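Local coordinates for protein lovastatin nonaketide synthase, polyketide synthase component (Aspergillus terreus, PDB 7CPX) that builds the dihydromonacolin L nonaketide of lovastatin on its carrier protein from malonyl-CoA, NADPH and S-adenosyl-L-methionine, working as a homodimer together with lovC, at residues W1293-D1298 / A1372-P1377. The protein carries 2 engineered substitutions. Residues are numbered along the deposited sequence; the frame is centred on the assembly and turned at random.
Sequences WATAQD and ANSYHP
Two helix starts meet where Gln-1297 and Asp-1298, at the head of helix 1298-1309, lie against Ser-1374 and Tyr-1375, in the turn that leads into helix 1376-1386. Ser-1374 occupies that turn in the left-handed helical region (phi 75°), and its side chain is directed at the other segment. There its CB lies 3.4 Å from Gln-1297 CB and 3.6 Å from the backbone N of Asp-1298, so the short serine meets the root of the glutamine rather than its amide. The glutamine chain then bends at chi2 (58°) and carries the amide away. Thr-1295 flanks the same serine with a methyl, CG2 standing 4.1 Å from Ser-1374 OG, and Leu-1417 touches both side chains.

Two polar groups find partners other than the facing segment. Ser-1374 OG donates to Asn-1373 OD1 at 2.7 Å, approaching from well above the carbonyl plane, 44° out of it; this is a bond between adjacent residues within the turn. Asp-1298 OD2 accepts from Asn-1608. The other oxygen of this aspartate, OD1, faces Ser-1374 O at 3.5 Å, a proximity of two acceptors that adds no bond. Tyr-1375, the N-cap residue of the second helix, presents its ring edge to the partner: Gln-1297 O sits near the ring plane, 3.8 Å from CD2.

The example illustrates how helix-entry turns can join through contact between two CB atoms, and between a ring edge and a backbone carbonyl oxygen, while the serine hydroxyl and one aspartate oxygen bond to other partners. Here it brings together two points of the chain on either end of a largely helical stretch of 73 residues, part of the helical segment inserted between the edge strand 1286-1287 and the Rossmann-like methyltransferase core.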
loop_
_atom_site.group_PDB
_atom_site.type_symbol
_atom_site.label_atom_id
_atom_site.label_comp_id
_atom_site.label_asym_id
_atom_site.label_seq_id
_atom_site.Cartn_x
_atom_site.Cartn_y
_atom_site.Cartn_z
ATOM N N TRP A 1293 68.939 -14.590 29.432
ATOM C CA TRP A 1293 70.254 -15.206 29.402
ATOM C C TRP A 1293 70.287 -16.324 28.365
ATOM O O TRP A 1293 69.252 -16.786 27.875
ATOM C CB TRP A 1293 70.623 -15.767 30.777
ATOM C CG TRP A 1293 70.991 -14.728 31.789
ATOM C CD1 TRP A 1293 71.208 -13.401 31.563
ATOM C CD2 TRP A 1293 71.188 -14.933 33.193
ATOM N NE1 TRP A 1293 71.528 -12.767 32.738
ATOM C CE2 TRP A 1293 71.522 -13.685 33.753
ATOM C CE3 TRP A 1293 71.112 -16.050 34.029
ATOM C CZ2 TRP A 1293 71.779 -13.524 35.113
ATOM C CZ3 TRP A 1293 71.368 -15.888 35.376
ATOM C CH2 TRP A 1293 71.698 -14.635 35.906
ATOM N N ALA A 1294 71.498 -16.758 28.031
ATOM C CA ALA A 1294 71.676 -17.898 27.139
ATOM C C ALA A 1294 71.269 -19.156 27.895
ATOM O O ALA A 1294 72.044 -19.701 28.685
ATOM C CB ALA A 1294 73.120 -17.983 26.657
ATOM N N THR A 1295 70.044 -19.618 27.658
ATOM C CA THR A 1295 69.522 -20.759 28.394
ATOM C C THR A 1295 70.399 -21.987 28.169
ATOM O O THR A 1295 71.252 -22.025 27.278
ATOM C CB THR A 1295 68.080 -21.055 27.975
ATOM O OG1 THR A 1295 67.573 -22.153 28.746
ATOM C CG2 THR A 1295 68.001 -21.403 26.496
ATOM N N ALA A 1296 70.175 -23.007 29.001
ATOM C CA ALA A 1296 71.021 -24.195 28.955
ATOM C C ALA A 1296 70.979 -24.848 27.581
ATOM O O ALA A 1296 72.015 -25.271 27.054
ATOM C CB ALA A 1296 70.588 -25.186 30.034
ATOM N N GLN A 1297 69.790 -24.944 26.983
ATOM C CA GLN A 1297 69.687 -25.525 25.649
ATOM C C GLN A 1297 70.454 -24.692 24.628
ATOM O O GLN A 1297 71.131 -25.243 23.752
ATOM C CB GLN A 1297 68.219 -25.660 25.247
ATOM C CG GLN A 1297 67.525 -26.883 25.831
ATOM C CD GLN A 1297 67.562 -26.915 27.347
ATOM O OE1 GLN A 1297 68.136 -27.825 27.945
ATOM N NE2 GLN A 1297 66.944 -25.922 27.976
ATOM N N ASP A 1298 70.359 -23.364 24.722
ATOM C CA ASP A 1298 71.188 -22.509 23.878
ATOM C C ASP A 1298 72.665 -22.702 24.202
ATOM O O ASP A 1298 73.504 -22.818 23.296
ATOM C CB ASP A 1298 70.779 -21.047 24.056
ATOM C CG ASP A 1298 71.387 -20.140 23.004
ATOM O OD1 ASP A 1298 71.087 -20.333 21.807
ATOM O OD2 ASP A 1298 72.159 -19.231 23.374
ATOM N N ALA A 1372 64.580 -29.798 17.624
ATOM C CA ALA A 1372 64.013 -29.214 18.835
ATOM C C ALA A 1372 64.413 -27.742 18.912
ATOM O O ALA A 1372 64.952 -27.169 17.960
ATOM C CB ALA A 1372 64.454 -30.010 20.070
ATOM N N ASN A 1373 64.142 -27.131 20.064
ATOM C CA ASN A 1373 64.244 -25.690 20.236
ATOM C C ASN A 1373 65.643 -25.283 20.694
ATOM O O ASN A 1373 66.472 -26.109 21.084
ATOM C CB ASN A 1373 63.211 -25.204 21.250
ATOM C CG ASN A 1373 63.561 -25.603 22.672
ATOM O OD1 ASN A 1373 64.097 -24.803 23.438
ATOM N ND2 ASN A 1373 63.267 -26.849 23.029
ATOM N N SER A 1374 65.893 -23.976 20.649
ATOM C CA SER A 1374 67.112 -23.294 21.065
ATOM C C SER A 1374 68.245 -23.493 20.063
ATOM O O SER A 1374 69.301 -22.879 20.225
ATOM C CB SER A 1374 67.604 -23.735 22.457
ATOM O OG SER A 1374 66.557 -23.680 23.410
ATOM N N TYR A 1375 68.071 -24.323 19.036
ATOM C CA TYR A 1375 69.090 -24.507 18.014
ATOM C C TYR A 1375 68.515 -24.664 16.616
ATOM O O TYR A 1375 69.287 -24.876 15.676
ATOM C CB TYR A 1375 69.955 -25.736 18.337
ATOM C CG TYR A 1375 69.304 -26.716 19.285
ATOM C CD1 TYR A 1375 68.216 -27.473 18.885
ATOM C CD2 TYR A 1375 69.780 -26.888 20.577
ATOM C CE1 TYR A 1375 67.619 -28.374 19.741
ATOM C CE2 TYR A 1375 69.189 -27.785 21.443
ATOM C CZ TYR A 1375 68.109 -28.527 21.021
ATOM O OH TYR A 1375 67.518 -29.423 21.883
ATOM N N HIS A 1376 67.203 -24.565 16.444
ATOM C CA HIS A 1376 66.589 -24.880 15.163
ATOM C C HIS A 1376 67.028 -23.904 14.078
ATOM O O HIS A 1376 67.705 -24.312 13.129
ATOM C CB HIS A 1376 65.065 -24.889 15.283
ATOM C CG HIS A 1376 64.359 -24.913 13.963
ATOM N ND1 HIS A 1376 64.481 -25.962 13.077
ATOM C CD2 HIS A 1376 63.536 -24.015 13.374
ATOM C CE1 HIS A 1376 63.756 -25.711 12.000
ATOM N NE2 HIS A 1376 63.173 -24.536 12.156
ATOM N N PRO A 1377 66.675 -22.618 14.169
ATOM C CA PRO A 1377 66.937 -21.727 13.027
ATOM C C PRO A 1377 68.409 -21.601 12.672
ATOM O O PRO A 1377 68.758 -21.657 11.488
ATOM C CB PRO A 1377 66.345 -20.390 13.490
ATOM C CG PRO A 1377 66.423 -20.443 14.971
ATOM C CD PRO A 1377 66.168 -21.875 15.337
#